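Local coordinates for protein squalene synthase HpnC (Alicyclobacillus acidocaldarius subsp. acidocaldarius, PDB 4HD1) that probably catalyses the joining of isoprenoid diphosphates on the path to squalene, at residues R211-E216 / Q259-F264; R219-F224 / A255-G260. All coordinates share one frame; numbering follows the deposited sequence.

Overall arrangement
Both contacts pair helix 207-227 with the chain around the end of helix 236-257, the last two helices of an all-helical subunit, and their centres lie about 8 Å apart. Contact 1 uses the earlier turns of helix 207-227 (211-216) against the loop 259-264, whereas contact 2 uses the later turns (219-224) against 255-260. The first helix thus runs from contact 1 to contact 2, and the returning chain meets them in reverse order, as in an antiparallel hairpin of helices. Q259 and G260 belong to both, and I256 CG2 packs on I213 CG2 between them. Together they place the end of helix 236-257 and the loop after it, which finishes the modelled chain, against helix 207-227.

Contact 1: R211-E216 / Q259-F264; sequences RCIALE and QGYNPF
Y261 lies along helix 207-227 with its ring spread over A214. From its CB outward, the tyrosine meets I213 first: CB packs 3.9 Å from I213 CB and nearly as close to I213 CG2. The CG of Y261 stands anti to its own carbonyl carbon (chi1 -52°), a turn that carries the ring away from I213 and onto the next residue of the helix. There CD2 approaches A214 CA at 3.5 Å, CE2 comes 3.7 Å from A214 CB, and the far side of the ring, CD1 and CE1, still has the same methyl within about 4.1 Å. The methyl is therefore almost centred under one face, 3.7 Å from the ring centroid and 10° off the normal, a CH-pi contact with the small alanine letting the ring lie close to the helix backbone. V217, one turn further on, also touches the tyrosine side chain.

I213 slides past Y261 in the opposite direction. I213 CG1 is 3.6 Å from Y261 O, and the same atom lies 4.4 Å from P263 CD, a looser apolar contact. P263 itself rests on I174 of helix 174-179, so the loop is packed between two helices.

The loop reaches this position through a Schellman motif that closes helix 236-257: G260, with positive phi, is the C' residue, G260 N bonds R257 O, and Y261 N returns to I256 O. The arrangement is a Schellman-terminated helix whose following loop packs its tyrosine on the neighbouring helix, within an all-helical squalene/phytoene synthase fold.

Contact 2: R219-F224 / A255-G260; sequences RAQALF and AIRRQG
R257 extends its chain toward helix 207-227, where NH2 overlaps the bent chain of Q221 and bonds its amide oxygen. The R257 NH2 to Q221 OE1 distance is 3.1 Å, and the bond is nearly straight, with an angle of 167° at the hydrogen. It uses a lone pair of OE1 in the carbonyl plane, and the oxygen sits at the guanidinium edge, close to the plane of that group. The amide and guanidinium planes are 34° apart.

Q221 points its CG anti to the backbone N (chi1 -171°) and then bends at chi2, which brings the amide oxygen round to R257 NH2, the two side chains crossing at about a right angle: CG lies 3.7 Å from R257 NH2 and CB 3.8 Å from the same nitrogen. At the other end of the amide, NE2 is hydrogen-bonded to D225 and E250, fixing which way the group faces. Replacing Q221 by an alanine would probably leave R257 NH2 without this acceptor and the D225 and E250 carboxylates without their shared donor.

This hydrogen bond is a surface link between helix 207-227 and the last turn of helix 236-257. Deeper in, A220 and F224 pack on L253 of helix 236-257, while F224 and I256 also touch helix 152-172.

Contact 1: R211-E216 / Q259-F264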
loop_
_atom_site.group_PDB
_atom_site.type_symbol
_atom_site.label_atom_id
_atom_site.label_comp_id
_atom_site.label_asym_id
_atom_site.label_seq_id
_atom_site.Cartn_x
_atom_site.Cartn_y
_atom_site.Cartn_z
ATOM N N ARG A 211 -13.423 22.363 2.595
ATOM C CA ARG A 211 -14.583 21.573 2.177
ATOM C C ARG A 211 -14.199 20.409 1.269
ATOM O O ARG A 211 -14.826 19.353 1.314
ATOM C CB ARG A 211 -15.626 22.451 1.488
ATOM C CG ARG A 211 -16.495 23.242 2.448
ATOM C CD ARG A 211 -17.592 24.001 1.721
ATOM N NE ARG A 211 -18.454 24.717 2.660
ATOM C CZ ARG A 211 -18.237 25.956 3.097
ATOM N NH1 ARG A 211 -17.181 26.648 2.680
ATOM N NH2 ARG A 211 -19.083 26.508 3.955
ATOM N N CYS A 212 -13.171 20.606 0.449
ATOM C CA CYS A 212 -12.668 19.542 -0.416
ATOM C C CYS A 212 -11.990 18.421 0.377
ATOM O O CYS A 212 -12.229 17.239 0.113
ATOM C CB CYS A 212 -11.703 20.097 -1.456
ATOM S SG CYS A 212 -10.971 18.804 -2.478
ATOM N N ILE A 213 -11.141 18.803 1.331
ATOM C CA ILE A 213 -10.512 17.859 2.252
ATOM C C ILE A 213 -11.599 17.068 2.991
ATOM O O ILE A 213 -11.521 15.841 3.083
ATOM C CB ILE A 213 -9.585 18.571 3.272
ATOM C CG1 ILE A 213 -8.564 19.490 2.574
ATOM C CG2 ILE A 213 -8.892 17.562 4.181
ATOM C CD1 ILE A 213 -7.446 18.802 1.811
ATOM N N ALA A 214 -12.617 17.775 3.484
ATOM C CA ALA A 214 -13.757 17.149 4.163
ATOM C C ALA A 214 -14.454 16.110 3.291
ATOM O O ALA A 214 -14.789 15.034 3.771
ATOM C CB ALA A 214 -14.747 18.200 4.649
ATOM N N LEU A 215 -14.651 16.426 2.013
ATOM C CA LEU A 215 -15.251 15.478 1.077
ATOM C C LEU A 215 -14.429 14.189 0.953
ATOM O O LEU A 215 -14.993 13.092 0.908
ATOM C CB LEU A 215 -15.441 16.114 -0.302
ATOM C CG LEU A 215 -16.104 15.221 -1.358
ATOM C CD1 LEU A 215 -17.552 14.913 -0.992
ATOM C CD2 LEU A 215 -16.016 15.841 -2.745
ATOM N N GLU A 216 -13.106 14.330 0.899
ATOM C CA GLU A 216 -12.207 13.173 0.804
ATOM C C GLU A 216 -12.240 12.336 2.080
ATOM O O GLU A 216 -12.312 11.106 2.024
ATOM C CB GLU A 216 -10.762 13.598 0.489
ATOM C CG GLU A 216 -10.590 14.575 -0.673
ATOM C CD GLU A 216 -11.306 14.162 -1.954
ATOM O OE1 GLU A 216 -11.820 13.028 -2.054
ATOM O OE2 GLU A 216 -11.353 14.989 -2.881
ATOM N N GLN A 259 -8.595 19.324 13.037
ATOM C CA GLN A 259 -7.741 20.408 12.553
ATOM C C GLN A 259 -8.490 21.283 11.557
ATOM O O GLN A 259 -7.881 22.062 10.822
ATOM C CB GLN A 259 -6.456 19.857 11.929
ATOM C CG GLN A 259 -5.362 19.554 12.941
ATOM C CD GLN A 259 -4.229 18.732 12.354
ATOM O OE1 GLN A 259 -3.089 19.188 12.287
ATOM N NE2 GLN A 259 -4.541 17.515 11.921
ATOM N N GLY A 260 -9.815 21.145 11.545
ATOM C CA GLY A 260 -10.680 21.903 10.647
ATOM C C GLY A 260 -10.362 21.685 9.181
ATOM O O GLY A 260 -10.539 22.589 8.365
ATOM N N TYR A 261 -9.881 20.485 8.855
ATOM C CA TYR A 261 -9.551 20.096 7.480
ATOM C C TYR A 261 -8.461 20.989 6.873
ATOM O O TYR A 261 -8.503 21.352 5.689
ATOM C CB TYR A 261 -10.821 20.031 6.615
ATOM C CG TYR A 261 -11.901 19.167 7.232
ATOM C CD1 TYR A 261 -12.906 19.728 8.017
ATOM C CD2 TYR A 261 -11.896 17.786 7.057
ATOM C CE1 TYR A 261 -13.887 18.940 8.598
ATOM C CE2 TYR A 261 -12.874 16.988 7.632
ATOM C CZ TYR A 261 -13.867 17.569 8.400
ATOM O OH TYR A 261 -14.836 16.781 8.974
ATOM N N ASN A 262 -7.480 21.324 7.708
ATOM C CA ASN A 262 -6.376 22.186 7.323
ATOM C C ASN A 262 -5.035 21.444 7.344
ATOM O O ASN A 262 -4.502 21.160 8.420
ATOM C CB ASN A 262 -6.327 23.418 8.244
ATOM C CG ASN A 262 -5.103 24.289 8.006
ATOM O OD1 ASN A 262 -4.902 24.814 6.914
ATOM N ND2 ASN A 262 -4.281 24.448 9.036
ATOM N N PRO A 263 -4.485 21.118 6.155
ATOM C CA PRO A 263 -3.088 20.684 6.117
ATOM C C PRO A 263 -2.189 21.914 6.294
ATOM O O PRO A 263 -2.679 22.973 6.688
ATOM C CB PRO A 263 -2.950 20.092 4.715
ATOM C CG PRO A 263 -3.933 20.860 3.892
ATOM C CD PRO A 263 -5.096 21.135 4.810
ATOM N N PHE A 264 -0.896 21.781 6.009
ATOM C CA PHE A 264 0.052 22.913 6.070
ATOM C C PHE A 264 0.488 23.266 7.497
ATOM O O PHE A 264 -0.340 23.486 8.382
ATOM C CB PHE A 264 -0.476 24.172 5.342
ATOM C CG PHE A 264 -1.159 23.888 4.016
ATOM C CD1 PHE A 264 -0.504 23.183 3.004
ATOM C CD2 PHE A 264 -2.456 24.346 3.774
ATOM C CE1 PHE A 264 -1.138 22.926 1.788
ATOM C CE2 PHE A 264 -3.092 24.098 2.557
ATOM C CZ PHE A 264 -2.434 23.382 1.566
#

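Contact 2: R219-F224 / A255-G260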
loop_
_atom_site.group_PDB
_atom_site.type_symbol
_atom_site.label_atom_id
_atom_site.label_comp_id
_atom_site.label_asym_id
_atom_site.label_seq_id
_atom_site.Cartn_x
_atom_site.Cartn_y
_atom_site.Cartn_z
ATOM N N ARG A 219 -15.339 10.280 2.121
ATOM C CA ARG A 219 -15.208 9.176 1.169
ATOM C C ARG A 219 -14.418 8.018 1.776
ATOM O O ARG A 219 -14.793 6.846 1.625
ATOM C CB ARG A 219 -14.512 9.644 -0.107
ATOM C CG ARG A 219 -15.377 10.458 -1.052
ATOM C CD ARG A 219 -14.670 10.593 -2.389
ATOM N NE ARG A 219 -15.487 11.241 -3.413
ATOM C CZ ARG A 219 -15.182 12.395 -4.000
ATOM N NH1 ARG A 219 -14.073 13.044 -3.674
ATOM N NH2 ARG A 219 -15.989 12.901 -4.922
ATOM N N ALA A 220 -13.330 8.368 2.465
ATOM C CA ALA A 220 -12.436 7.399 3.095
ATOM C C ALA A 220 -13.105 6.735 4.299
ATOM O O ALA A 220 -12.968 5.526 4.503
ATOM C CB ALA A 220 -11.114 8.054 3.491
ATOM N N GLN A 221 -13.842 7.526 5.078
ATOM C CA GLN A 221 -14.608 6.989 6.198
ATOM C C GLN A 221 -15.647 5.965 5.722
ATOM O O GLN A 221 -15.810 4.912 6.339
ATOM C CB GLN A 221 -15.260 8.119 7.004
ATOM C CG GLN A 221 -15.897 7.672 8.315
ATOM C CD GLN A 221 -14.898 7.062 9.287
ATOM O OE1 GLN A 221 -13.992 7.746 9.786
ATOM N NE2 GLN A 221 -15.061 5.771 9.565
ATOM N N ALA A 222 -16.323 6.269 4.615
ATOM C CA ALA A 222 -17.299 5.355 4.018
ATOM C C ALA A 222 -16.625 4.072 3.545
ATOM O O ALA A 222 -17.194 2.981 3.666
ATOM C CB ALA A 222 -18.036 6.029 2.868
ATOM N N LEU A 223 -15.410 4.204 3.020
ATOM C CA LEU A 223 -14.626 3.038 2.612
ATOM C C LEU A 223 -14.179 2.172 3.799
ATOM O O LEU A 223 -14.257 0.941 3.736
ATOM C CB LEU A 223 -13.446 3.447 1.721
ATOM C CG LEU A 223 -13.852 3.908 0.308
ATOM C CD1 LEU A 223 -12.689 4.606 -0.389
ATOM C CD2 LEU A 223 -14.411 2.757 -0.536
ATOM N N PHE A 224 -13.729 2.811 4.877
ATOM C CA PHE A 224 -13.494 2.100 6.134
ATOM C C PHE A 224 -14.736 1.336 6.604
ATOM O O PHE A 224 -14.643 0.149 6.914
ATOM C CB PHE A 224 -12.987 3.045 7.234
ATOM C CG PHE A 224 -11.527 3.365 7.122
ATOM C CD1 PHE A 224 -10.580 2.343 7.054
ATOM C CD2 PHE A 224 -11.087 4.687 7.087
ATOM C CE1 PHE A 224 -9.229 2.636 6.943
ATOM C CE2 PHE A 224 -9.733 4.982 6.974
ATOM C CZ PHE A 224 -8.807 3.954 6.903
ATOM N N ALA A 255 -7.995 13.206 13.342
ATOM C CA ALA A 255 -7.056 14.311 13.556
ATOM C C ALA A 255 -7.219 15.419 12.511
ATOM O O ALA A 255 -7.032 16.598 12.821
ATOM C CB ALA A 255 -5.621 13.805 13.576
ATOM N N ILE A 256 -7.562 15.034 11.280
ATOM C CA ILE A 256 -7.825 15.990 10.200
ATOM C C ILE A 256 -9.077 16.808 10.517
ATOM O O ILE A 256 -9.079 18.035 10.380
ATOM C CB ILE A 256 -7.943 15.283 8.824
ATOM C CG1 ILE A 256 -6.571 14.759 8.377
ATOM C CG2 ILE A 256 -8.514 16.224 7.764
ATOM C CD1 ILE A 256 -6.625 13.709 7.287
ATOM N N ARG A 257 -10.126 16.119 10.959
ATOM C CA ARG A 257 -11.361 16.762 11.411
ATOM C C ARG A 257 -11.096 17.722 12.572
ATOM O O ARG A 257 -11.618 18.836 12.595
ATOM C CB ARG A 257 -12.399 15.713 11.824
ATOM C CG ARG A 257 -12.852 14.811 10.692
ATOM C CD ARG A 257 -14.191 14.171 11.001
ATOM N NE ARG A 257 -14.457 13.055 10.099
ATOM C CZ ARG A 257 -14.128 11.791 10.353
ATOM N NH1 ARG A 257 -13.520 11.477 11.491
ATOM N NH2 ARG A 257 -14.407 10.840 9.471
ATOM N N ARG A 258 -10.267 17.278 13.515
ATOM C CA ARG A 258 -9.882 18.062 14.687
ATOM C C ARG A 258 -8.867 19.159 14.329
ATOM O O ARG A 258 -8.335 19.836 15.210
ATOM C CB ARG A 258 -9.303 17.121 15.750
ATOM C CG ARG A 258 -9.062 17.734 17.123
ATOM C CD ARG A 258 -7.862 17.083 17.800
ATOM N NE ARG A 258 -7.987 15.626 17.860
ATOM C CZ ARG A 258 -7.081 14.763 17.400
ATOM N NH1 ARG A 258 -5.954 15.191 16.832
ATOM N NH2 ARG A 258 -7.306 13.460 17.510
ATOM N N GLN A 259 -8.595 19.324 13.037
ATOM C CA GLN A 259 -7.741 20.408 12.553
ATOM C C GLN A 259 -8.490 21.283 11.557
ATOM O O GLN A 259 -7.881 22.062 10.822
ATOM C CB GLN A 259 -6.456 19.857 11.929
ATOM C CG GLN A 259 -5.362 19.554 12.941
ATOM C CD GLN A 259 -4.229 18.732 12.354
ATOM O OE1 GLN A 259 -3.089 19.188 12.287
ATOM N NE2 GLN A 259 -4.541 17.515 11.921
ATOM N N GLY A 260 -9.815 21.145 11.545
ATOM C CA GLY A 260 -10.680 21.903 10.647
ATOM C C GLY A 260 -10.362 21.685 9.181
ATOM O O GLY A 260 -10.539 22.589 8.365
#